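PDB 2XCB: regulatory protein PcrH from Pseudomonas aeruginosa, which binds the chaperone-binding region of the translocator PopD and probably serves as a chaperone for it in the type III secretion system. Local coordinates for residues A[49-60]-A[71-82]; A[85-94]-A[122-132]. All blocks are in the same frame, centred on the assembly; numbering follows the deposited sequence. Where two conformers were deposited one is given.

Contact 1 (49-60 with 71-82) is a helical hairpin: helices 52-64 and 68-81 follow each other and run antiparallel. Contact 2 (85-94 with 122-132) skips one helix, 102-117, and joins two helices that run roughly the same way. The contacts follow one another along the chain, with centres about 15 Å apart. They touch directly: Y75 CZ lies 3.5 Å from H91 CB, and F88 CE2 lies 3.5 Å from G78 O. Both reach the bound peptide, which is the PopD segment. L56, A60 and Y75 of contact 1 pack on its apolar side chains. R87 and H91 of contact 2 hydrogen-bond to it. The two contacts thus appear to line neighbouring parts of the peptide-binding surface.

Contact 1 (A[49-60]-A[71-82]); sequences HYDARYFLGLGA and ALQSYSYGALMD
S74 and F55 meet in the tightly packed, buried part of the contact. S74 OG donates to F55 O at 2.7 Å, on a lone pair in the carbonyl plane. The same oxygen accepts from G59 N within its own helix, so two donors grip it. With OG anti to the backbone N (chi1 -165°), the hydroxyl points across the interface, where L58 CB also touches it. At G59, which has no side chain, the helices come closer still: its CA is 4.3 Å from A71 CA, and Y75 lies against its backbone, CE1 3.5 Å from G59 CA. Y75 OH is hydrogen-bonded to Q63, in the same helix as G59. Close helices joined antiparallel (162°) with small residues between them fit the tetratricopeptide-like hairpin of this chaperone class.

The other end is looser and nearer solvent. Y77 turns an edge to the face of F55, the planes 58° apart, and its CE2 is 3.5 Å from F55 CZ. Y77 OH then donates to H49 O at 2.6 Å, tying the loop before helix 52-64 to helix 68-81. M81 SD sits at the edge of the exposed Y50 ring, 3.8 Å from CD2, a Met-aromatic contact. A52 CB rests on M81 CB beside it. Two hydroxyls thus bind backbone carbonyls across an otherwise largely apolar interface, so a directional bond fixes the pairing at the buried part and again at the solvent side.

Contact 2 (A[85-94]-A[122-132]); sequences EPRFPFHAAE and HEALAARAGAM
E85 lies beside H122, but OE2 comes no closer than 3.9 Å, to CE1, with the carboxylate and the ring nearly perpendicular. The carboxylate is taken up by its own segment. OE2 accepts from R87 N, a capping bond, and R87 NE and NH2 grip the two oxygens side-on. P86 makes the first close contact: CG stands over the centre of the H122 ring, 3.5 Å from its centroid, a CH-pi contact. Its CG also meets L125 CD2 at 3.8 Å. R87 lays its CG against L125 CD2 and its NE near the H122 ring edge. The guanidinium goes to E85 and to the backbone and a polar side chain of the bound peptide.

The two helices run the same way, 34° apart, with helix 102-117 between them in sequence. Such packing is consistent with a tetratricopeptide-like superhelix. F90 is the knob, set among L125, R128, A129 and M132. Its CG is anti to the backbone N (chi1 -178°), which carries the ring across to the second helix. L125 CD1 sits over one face, 3.7 Å from the centroid. F90 CZ lies over the face of the R128 guanidinium, 3.6 Å from R128 CZ, the planes 61° apart. F109 meets the F90 ring edge-to-face from helix 102-117. H91 ND1 donates to E94 OE2 at 2.9 Å, while H91 NE2 binds an acidic side chain of the peptide. E94 OE2 also accepts from Q63. E94 OE1 makes a long salt bridge to R128 NH2, 3.9 Å, well out of the guanidinium plane: charges pair but no N-H points at it.

Contact 1 (A[49-60]-A[71-82])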
loop_
_atom_site.group_PDB
_atom_site.type_symbol
_atom_site.label_atom_id
_atom_site.label_comp_id
_atom_site.label_asym_id
_atom_site.label_seq_id
_atom_site.Cartn_x
_atom_site.Cartn_y
_atom_site.Cartn_z
ATOM N N HIS A 49 -0.864 3.763 -14.849
ATOM C CA HIS A 49 0.162 4.427 -15.653
ATOM C C HIS A 49 -0.124 5.906 -16.018
ATOM O O HIS A 49 0.706 6.528 -16.687
ATOM C CB HIS A 49 0.396 3.671 -16.980
ATOM C CG HIS A 49 0.775 2.226 -16.842
ATOM N ND1 HIS A 49 1.137 1.645 -15.645
ATOM C CD2 HIS A 49 0.917 1.257 -17.781
ATOM C CE1 HIS A 49 1.458 0.377 -15.841
ATOM N NE2 HIS A 49 1.334 0.113 -17.125
ATOM N N TYR A 50 -1.263 6.483 -15.594
ATOM C CA TYR A 50 -1.703 7.795 -16.137
ATOM C C TYR A 50 -2.011 8.828 -15.085
ATOM O O TYR A 50 -2.298 9.982 -15.415
ATOM C CB TYR A 50 -2.928 7.646 -17.055
ATOM C CG TYR A 50 -2.713 6.600 -18.123
ATOM C CD1 TYR A 50 -3.301 5.345 -18.010
ATOM C CD2 TYR A 50 -1.869 6.838 -19.207
ATOM C CE1 TYR A 50 -3.108 4.364 -18.972
ATOM C CE2 TYR A 50 -1.645 5.861 -20.172
ATOM C CZ TYR A 50 -2.293 4.620 -20.048
ATOM O OH TYR A 50 -2.100 3.627 -20.982
ATOM N N ASP A 51 -2.002 8.430 -13.818
ATOM C CA ASP A 51 -2.392 9.364 -12.766
ATOM C C ASP A 51 -1.153 10.203 -12.398
ATOM O O ASP A 51 -0.260 9.714 -11.710
ATOM C CB ASP A 51 -2.972 8.610 -11.534
ATOM C CG ASP A 51 -3.588 9.534 -10.554
ATOM O OD1 ASP A 51 -4.614 9.127 -9.960
ATOM O OD2 ASP A 51 -3.060 10.684 -10.366
ATOM N N ALA A 52 -1.078 11.444 -12.900
ATOM C CA ALA A 52 0.095 12.314 -12.643
ATOM C C ALA A 52 0.462 12.450 -11.139
ATOM O O ALA A 52 1.625 12.615 -10.807
ATOM C CB ALA A 52 -0.095 13.724 -13.310
ATOM N N ARG A 53 -0.514 12.438 -10.232
ATOM C CA ARG A 53 -0.167 12.507 -8.810
ATOM C C ARG A 53 0.860 11.465 -8.388
ATOM O O ARG A 53 1.772 11.748 -7.539
ATOM C CB ARG A 53 -1.384 12.404 -7.877
ATOM C CG ARG A 53 -2.582 13.316 -8.187
ATOM C CD ARG A 53 -3.923 12.955 -7.333
ATOM N NE ARG A 53 -4.354 11.589 -7.643
ATOM C CZ ARG A 53 -5.082 10.805 -6.854
ATOM N NH1 ARG A 53 -5.533 11.241 -5.669
ATOM N NH2 ARG A 53 -5.376 9.586 -7.278
ATOM N N TYR A 54 0.739 10.270 -8.938
ATOM C CA TYR A 54 1.644 9.176 -8.511
ATOM C C TYR A 54 3.084 9.467 -8.967
ATOM O O TYR A 54 4.053 9.074 -8.321
ATOM C CB TYR A 54 1.218 7.805 -9.091
ATOM C CG TYR A 54 -0.199 7.407 -8.740
ATOM C CD1 TYR A 54 -0.860 8.035 -7.688
ATOM C CD2 TYR A 54 -0.876 6.398 -9.446
ATOM C CE1 TYR A 54 -2.225 7.683 -7.353
ATOM C CE2 TYR A 54 -2.261 6.038 -9.109
ATOM C CZ TYR A 54 -2.871 6.685 -8.057
ATOM O OH TYR A 54 -4.168 6.350 -7.730
ATOM N N PHE A 55 3.219 10.144 -10.100
ATOM C CA PHE A 55 4.586 10.375 -10.677
ATOM C C PHE A 55 5.272 11.554 -9.999
ATOM O O PHE A 55 6.518 11.587 -9.856
ATOM C CB PHE A 55 4.499 10.534 -12.196
ATOM C CG PHE A 55 4.042 9.243 -12.869
ATOM C CD1 PHE A 55 4.956 8.214 -13.133
ATOM C CD2 PHE A 55 2.716 9.025 -13.133
ATOM C CE1 PHE A 55 4.516 6.953 -13.678
ATOM C CE2 PHE A 55 2.283 7.770 -13.687
ATOM C CZ PHE A 55 3.156 6.769 -13.950
ATOM N N LEU A 56 4.441 12.524 -9.617
ATOM C CA LEU A 56 4.806 13.669 -8.735
ATOM C C LEU A 56 5.283 13.106 -7.441
ATOM O O LEU A 56 6.350 13.464 -6.946
ATOM C CB LEU A 56 3.597 14.646 -8.510
ATOM C CG LEU A 56 4.102 15.939 -7.797
ATOM C CD1 LEU A 56 5.187 16.640 -8.654
ATOM C CD2 LEU A 56 2.960 16.873 -7.460
ATOM N N GLY A 57 4.488 12.210 -6.843
ATOM C CA GLY A 57 4.904 11.545 -5.568
ATOM C C GLY A 57 6.249 10.772 -5.669
ATOM O O GLY A 57 7.188 10.979 -4.842
ATOM N N LEU A 58 6.359 9.952 -6.704
ATOM C CA LEU A 58 7.579 9.149 -6.900
ATOM C C LEU A 58 8.738 10.145 -7.071
ATOM O O LEU A 58 9.841 9.993 -6.463
ATOM C CB LEU A 58 7.376 8.260 -8.137
ATOM C CG LEU A 58 8.542 7.343 -8.578
ATOM C CD1 LEU A 58 8.980 6.491 -7.406
ATOM C CD2 LEU A 58 8.331 6.462 -9.875
ATOM N N GLY A 59 8.575 11.095 -8.009
ATOM C CA GLY A 59 9.646 12.169 -8.198
ATOM C C GLY A 59 10.076 12.860 -6.936
ATOM O O GLY A 59 11.244 12.959 -6.686
ATOM N N ALA A 60 9.119 13.310 -6.107
ATOM C CA ALA A 60 9.411 14.052 -4.922
ATOM C C ALA A 60 10.227 13.183 -3.940
ATOM O O ALA A 60 11.173 13.673 -3.274
ATOM C CB ALA A 60 8.090 14.499 -4.315
ATOM N N ALA A 71 14.611 11.005 -10.302
ATOM C CA ALA A 71 13.545 12.007 -10.069
ATOM C C ALA A 71 13.203 12.657 -11.384
ATOM O O ALA A 71 12.030 12.757 -11.743
ATOM C CB ALA A 71 13.958 13.093 -8.999
ATOM N N LEU A 72 14.225 12.962 -12.205
ATOM C CA LEU A 72 13.907 13.603 -13.470
ATOM C C LEU A 72 13.022 12.655 -14.360
ATOM O O LEU A 72 12.130 13.148 -14.990
ATOM C CB LEU A 72 15.185 13.982 -14.241
ATOM C CG LEU A 72 15.978 15.193 -13.743
ATOM C CD1 LEU A 72 17.345 15.189 -14.428
ATOM C CD2 LEU A 72 15.227 16.414 -14.196
ATOM N N GLN A 73 13.354 11.362 -14.441
ATOM C CA GLN A 73 12.541 10.404 -15.251
ATOM C C GLN A 73 11.062 10.421 -14.836
ATOM O O GLN A 73 10.177 10.437 -15.681
ATOM C CB GLN A 73 13.078 8.995 -15.154
ATOM C CG GLN A 73 14.525 8.980 -15.656
ATOM C CD GLN A 73 15.149 7.620 -15.619
ATOM O OE1 GLN A 73 15.417 7.047 -14.561
ATOM N NE2 GLN A 73 15.358 7.065 -16.801
ATOM N N SER A 74 10.815 10.473 -13.537
ATOM C CA SER A 74 9.413 10.471 -13.054
ATOM C C SER A 74 8.642 11.782 -13.337
ATOM O O SER A 74 7.424 11.812 -13.727
ATOM C CB SER A 74 9.438 10.168 -11.550
ATOM O OG SER A 74 8.108 9.826 -11.149
ATOM N N TYR A 75 9.342 12.891 -13.078
ATOM C CA TYR A 75 8.854 14.204 -13.408
ATOM C C TYR A 75 8.645 14.335 -14.899
ATOM O O TYR A 75 7.668 14.896 -15.336
ATOM C CB TYR A 75 9.880 15.255 -12.942
ATOM C CG TYR A 75 9.996 15.420 -11.431
ATOM C CD1 TYR A 75 8.897 15.231 -10.601
ATOM C CD2 TYR A 75 11.184 15.961 -10.851
ATOM C CE1 TYR A 75 8.973 15.412 -9.228
ATOM C CE2 TYR A 75 11.287 16.145 -9.489
ATOM C CZ TYR A 75 10.157 15.907 -8.680
ATOM O OH TYR A 75 10.275 16.109 -7.334
ATOM N N SER A 76 9.559 13.793 -15.724
ATOM C CA SER A 76 9.381 13.925 -17.146
ATOM C C SER A 76 8.108 13.221 -17.632
ATOM O O SER A 76 7.326 13.756 -18.455
ATOM C CB SER A 76 10.577 13.336 -17.870
ATOM O OG SER A 76 10.404 13.734 -19.187
ATOM N N TYR A 77 7.890 12.008 -17.116
ATOM C CA TYR A 77 6.641 11.294 -17.491
ATOM C C TYR A 77 5.392 12.002 -16.929
ATOM O O TYR A 77 4.402 12.262 -17.629
ATOM C CB TYR A 77 6.712 9.821 -17.106
ATOM C CG TYR A 77 5.491 9.080 -17.574
ATOM C CD1 TYR A 77 5.394 8.580 -18.867
ATOM C CD2 TYR A 77 4.406 8.870 -16.710
ATOM C CE1 TYR A 77 4.225 7.855 -19.326
ATOM C CE2 TYR A 77 3.226 8.159 -17.176
ATOM C CZ TYR A 77 3.165 7.657 -18.464
ATOM O OH TYR A 77 1.999 7.007 -18.895
ATOM N N GLY A 78 5.456 12.382 -15.672
ATOM C CA GLY A 78 4.343 13.083 -15.106
ATOM C C GLY A 78 3.884 14.278 -15.944
ATOM O O GLY A 78 2.681 14.522 -16.145
ATOM N N ALA A 79 4.844 15.121 -16.328
ATOM C CA ALA A 79 4.593 16.291 -17.152
ATOM C C ALA A 79 3.875 15.912 -18.456
ATOM O O ALA A 79 3.077 16.709 -18.950
ATOM C CB ALA A 79 5.960 17.012 -17.435
ATOM N N LEU A 80 4.169 14.724 -19.032
ATOM C CA LEU A 80 3.391 14.204 -20.173
ATOM C C LEU A 80 1.888 13.916 -19.822
ATOM O O LEU A 80 0.976 14.098 -20.673
ATOM C CB LEU A 80 4.053 12.958 -20.701
ATOM C CG LEU A 80 5.057 13.071 -21.827
ATOM C CD1 LEU A 80 5.578 14.464 -22.161
ATOM C CD2 LEU A 80 6.144 12.029 -21.697
ATOM N N MET A 81 1.641 13.517 -18.579
ATOM C CA MET A 81 0.320 13.195 -18.100
ATOM C C MET A 81 -0.486 14.416 -17.703
ATOM O O MET A 81 -1.713 14.356 -17.733
ATOM C CB MET A 81 0.415 12.206 -16.927
ATOM C CG MET A 81 1.136 10.928 -17.310
ATOM S SD MET A 81 0.227 9.962 -18.488
ATOM C CE MET A 81 1.305 10.207 -19.972
ATOM N N ASP A 82 0.151 15.518 -17.280
ATOM C CA ASP A 82 -0.620 16.730 -17.024
ATOM C C ASP A 82 0.212 17.924 -17.533
ATOM O O ASP A 82 1.078 18.428 -16.819
ATOM C CB ASP A 82 -0.950 16.893 -15.544
ATOM C CG ASP A 82 -1.754 18.170 -15.271
ATOM O OD1 ASP A 82 -1.836 18.996 -16.175
ATOM O OD2 ASP A 82 -2.281 18.344 -14.174
#

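Contact 2 (A[85-94]-A[122-132])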
loop_
_atom_site.group_PDB
_atom_site.type_symbol
_atom_site.label_atom_id
_atom_site.label_comp_id
_atom_site.label_asym_id
_atom_site.label_seq_id
_atom_site.Cartn_x
_atom_site.Cartn_y
_atom_site.Cartn_z
ATOM N N GLU A 85 0.543 21.262 -15.318
ATOM C CA GLU A 85 1.051 21.249 -13.936
ATOM C C GLU A 85 2.466 21.821 -13.846
ATOM O O GLU A 85 3.446 21.228 -14.369
ATOM C CB GLU A 85 0.962 19.793 -13.394
ATOM C CG GLU A 85 1.685 19.514 -12.116
ATOM C CD GLU A 85 1.042 20.308 -11.020
ATOM O OE1 GLU A 85 -0.120 19.989 -10.637
ATOM O OE2 GLU A 85 1.711 21.274 -10.603
ATOM N N PRO A 86 2.596 22.969 -13.164
ATOM C CA PRO A 86 3.881 23.690 -13.004
ATOM C C PRO A 86 4.858 22.959 -12.093
ATOM O O PRO A 86 6.078 23.173 -12.229
ATOM C CB PRO A 86 3.449 25.027 -12.379
ATOM C CG PRO A 86 2.169 24.660 -11.647
ATOM C CD PRO A 86 1.476 23.747 -12.612
ATOM N N ARG A 87 4.384 22.072 -11.193
ATOM C CA ARG A 87 5.298 21.375 -10.281
ATOM C C ARG A 87 6.324 20.501 -10.991
ATOM O O ARG A 87 7.438 20.387 -10.528
ATOM C CB ARG A 87 4.569 20.562 -9.228
ATOM C CG ARG A 87 4.010 21.460 -8.148
ATOM C CD ARG A 87 2.947 20.765 -7.155
ATOM N NE ARG A 87 1.701 20.442 -7.842
ATOM C CZ ARG A 87 0.625 19.868 -7.268
ATOM N NH1 ARG A 87 0.659 19.476 -5.986
ATOM N NH2 ARG A 87 -0.479 19.652 -7.999
ATOM N N PHE A 88 5.930 19.860 -12.076
ATOM C CA PHE A 88 6.856 19.006 -12.788
ATOM C C PHE A 88 8.073 19.780 -13.259
ATOM O O PHE A 88 9.171 19.414 -12.903
ATOM C CB PHE A 88 6.124 18.285 -13.925
ATOM C CG PHE A 88 5.129 17.203 -13.415
ATOM C CD1 PHE A 88 5.595 16.110 -12.654
ATOM C CD2 PHE A 88 3.743 17.360 -13.612
ATOM C CE1 PHE A 88 4.717 15.080 -12.207
ATOM C CE2 PHE A 88 2.820 16.394 -13.153
ATOM C CZ PHE A 88 3.319 15.221 -12.433
ATOM N N PRO A 89 7.903 20.836 -14.101
ATOM C CA PRO A 89 9.181 21.439 -14.607
ATOM C C PRO A 89 9.895 22.203 -13.502
ATOM O O PRO A 89 11.073 22.275 -13.464
ATOM C CB PRO A 89 8.680 22.433 -15.689
ATOM C CG PRO A 89 7.194 22.533 -15.522
ATOM C CD PRO A 89 6.781 21.163 -14.993
ATOM N N PHE A 90 9.144 22.691 -12.536
ATOM C CA PHE A 90 9.766 23.386 -11.427
ATOM C C PHE A 90 10.688 22.438 -10.624
ATOM O O PHE A 90 11.916 22.742 -10.484
ATOM C CB PHE A 90 8.679 24.032 -10.484
ATOM C CG PHE A 90 9.279 24.816 -9.305
ATOM C CD1 PHE A 90 9.704 26.143 -9.466
ATOM C CD2 PHE A 90 9.460 24.197 -8.025
ATOM C CE1 PHE A 90 10.279 26.886 -8.390
ATOM C CE2 PHE A 90 10.062 24.882 -6.977
ATOM C CZ PHE A 90 10.491 26.264 -7.172
ATOM N N HIS A 91 10.159 21.289 -10.132
ATOM C CA HIS A 91 11.013 20.429 -9.353
ATOM C C HIS A 91 12.069 19.754 -10.212
ATOM O O HIS A 91 13.132 19.463 -9.704
ATOM C CB HIS A 91 10.221 19.402 -8.554
ATOM C CG HIS A 91 9.356 20.108 -7.518
ATOM N ND1 HIS A 91 9.934 20.889 -6.544
ATOM C CD2 HIS A 91 8.021 20.335 -7.447
ATOM C CE1 HIS A 91 8.969 21.496 -5.824
ATOM N NE2 HIS A 91 7.796 21.169 -6.359
ATOM N N ALA A 92 11.759 19.542 -11.483
ATOM C CA ALA A 92 12.769 19.025 -12.421
ATOM C C ALA A 92 13.951 20.034 -12.521
ATOM O O ALA A 92 15.123 19.648 -12.676
ATOM C CB ALA A 92 12.182 18.832 -13.802
ATOM N N ALA A 93 13.595 21.307 -12.567
ATOM C CA ALA A 93 14.622 22.356 -12.662
ATOM C C ALA A 93 15.518 22.313 -11.418
ATOM O O ALA A 93 16.730 22.448 -11.519
ATOM C CB ALA A 93 13.925 23.705 -12.822
ATOM N N GLU A 94 14.922 22.118 -10.221
ATOM C CA GLU A 94 15.767 21.918 -9.031
ATOM C C GLU A 94 16.774 20.760 -9.118
ATOM O O GLU A 94 17.972 20.851 -8.648
ATOM C CB GLU A 94 14.908 21.711 -7.800
ATOM C CG GLU A 94 14.100 22.958 -7.443
ATOM C CD GLU A 94 13.188 22.698 -6.277
ATOM O OE1 GLU A 94 12.976 23.682 -5.539
ATOM O OE2 GLU A 94 12.719 21.518 -6.084
ATOM N N HIS A 122 -1.764 28.774 -8.358
ATOM C CA HIS A 122 -0.319 28.654 -8.365
ATOM C C HIS A 122 0.444 30.002 -8.369
ATOM O O HIS A 122 1.585 30.069 -8.848
ATOM C CB HIS A 122 0.124 27.815 -9.566
ATOM C CG HIS A 122 -0.248 26.363 -9.496
ATOM N ND1 HIS A 122 0.410 25.461 -8.677
ATOM C CD2 HIS A 122 -1.136 25.635 -10.218
ATOM C CE1 HIS A 122 -0.075 24.249 -8.883
ATOM N NE2 HIS A 122 -1.004 24.325 -9.820
ATOM N N GLU A 123 -0.155 31.051 -7.808
ATOM C CA GLU A 123 0.494 32.363 -7.725
ATOM C C GLU A 123 1.831 32.420 -6.931
ATOM O O GLU A 123 2.742 33.122 -7.332
ATOM C CB GLU A 123 -0.509 33.377 -7.152
ATOM C CG GLU A 123 0.021 34.806 -6.940
ATOM C CD GLU A 123 -1.108 35.808 -6.579
ATOM O OE1 GLU A 123 -1.826 35.578 -5.568
ATOM O OE2 GLU A 123 -1.279 36.823 -7.303
ATOM N N ALA A 124 1.949 31.710 -5.805
ATOM C CA ALA A 124 3.224 31.671 -5.066
ATOM C C ALA A 124 4.339 30.957 -5.871
ATOM O O ALA A 124 5.496 31.392 -5.881
ATOM C CB ALA A 124 3.031 31.001 -3.694
ATOM N N LEU A 125 3.985 29.863 -6.537
ATOM C CA LEU A 125 4.927 29.080 -7.314
ATOM C C LEU A 125 5.442 29.877 -8.514
ATOM O O LEU A 125 6.629 29.796 -8.802
ATOM C CB LEU A 125 4.315 27.730 -7.781
ATOM C CG LEU A 125 5.249 26.655 -8.387
ATOM C CD1 LEU A 125 6.372 26.312 -7.431
ATOM C CD2 LEU A 125 4.493 25.379 -8.786
ATOM N N ALA A 126 4.556 30.614 -9.183
ATOM C CA ALA A 126 4.912 31.471 -10.302
ATOM C C ALA A 126 6.029 32.446 -9.889
ATOM O O ALA A 126 7.031 32.550 -10.572
ATOM C CB ALA A 126 3.720 32.207 -10.846
ATOM N N ALA A 127 5.875 33.095 -8.744
ATOM C CA ALA A 127 6.896 34.007 -8.211
ATOM C C ALA A 127 8.185 33.286 -7.864
ATOM O O ALA A 127 9.274 33.783 -8.152
ATOM C CB ALA A 127 6.344 34.742 -6.991
ATOM N N ARG A 128 8.091 32.072 -7.318
ATOM C CA ARG A 128 9.304 31.294 -7.031
ATOM C C ARG A 128 10.000 30.874 -8.297
ATOM O O ARG A 128 11.206 30.874 -8.320
ATOM C CB ARG A 128 9.036 30.006 -6.230
ATOM C CG ARG A 128 8.684 30.198 -4.746
ATOM C CD ARG A 128 8.353 28.812 -4.119
ATOM N NE ARG A 128 9.551 28.014 -3.857
ATOM C CZ ARG A 128 9.573 26.696 -3.681
ATOM N NH1 ARG A 128 8.461 25.967 -3.777
ATOM N NH2 ARG A 128 10.730 26.112 -3.407
ATOM N N ALA A 129 9.238 30.458 -9.309
ATOM C CA ALA A 129 9.799 30.031 -10.557
ATOM C C ALA A 129 10.519 31.230 -11.205
ATOM O O ALA A 129 11.574 31.063 -11.798
ATOM C CB ALA A 129 8.699 29.484 -11.454
ATOM N N GLY A 130 9.941 32.414 -11.104
ATOM C CA GLY A 130 10.532 33.647 -11.672
ATOM C C GLY A 130 11.790 33.982 -10.902
ATOM O O GLY A 130 12.843 34.217 -11.532
ATOM N N ALA A 131 11.746 33.874 -9.556
ATOM C CA ALA A 131 12.956 34.128 -8.731
ATOM C C ALA A 131 14.103 33.163 -9.054
ATOM O O ALA A 131 15.282 33.581 -9.246
ATOM C CB ALA A 131 12.642 34.083 -7.211
ATOM N N MET A 132 13.775 31.862 -9.108
ATOM C CA MET A 132 14.772 30.855 -9.483
ATOM C C MET A 132 15.308 31.041 -10.892
ATOM O O MET A 132 16.529 30.891 -11.152
ATOM C CB MET A 132 14.226 29.406 -9.280
ATOM C CG MET A 132 14.026 29.012 -7.813
ATOM S SD MET A 132 15.528 29.320 -6.834
ATOM C CE MET A 132 16.673 28.061 -7.461
#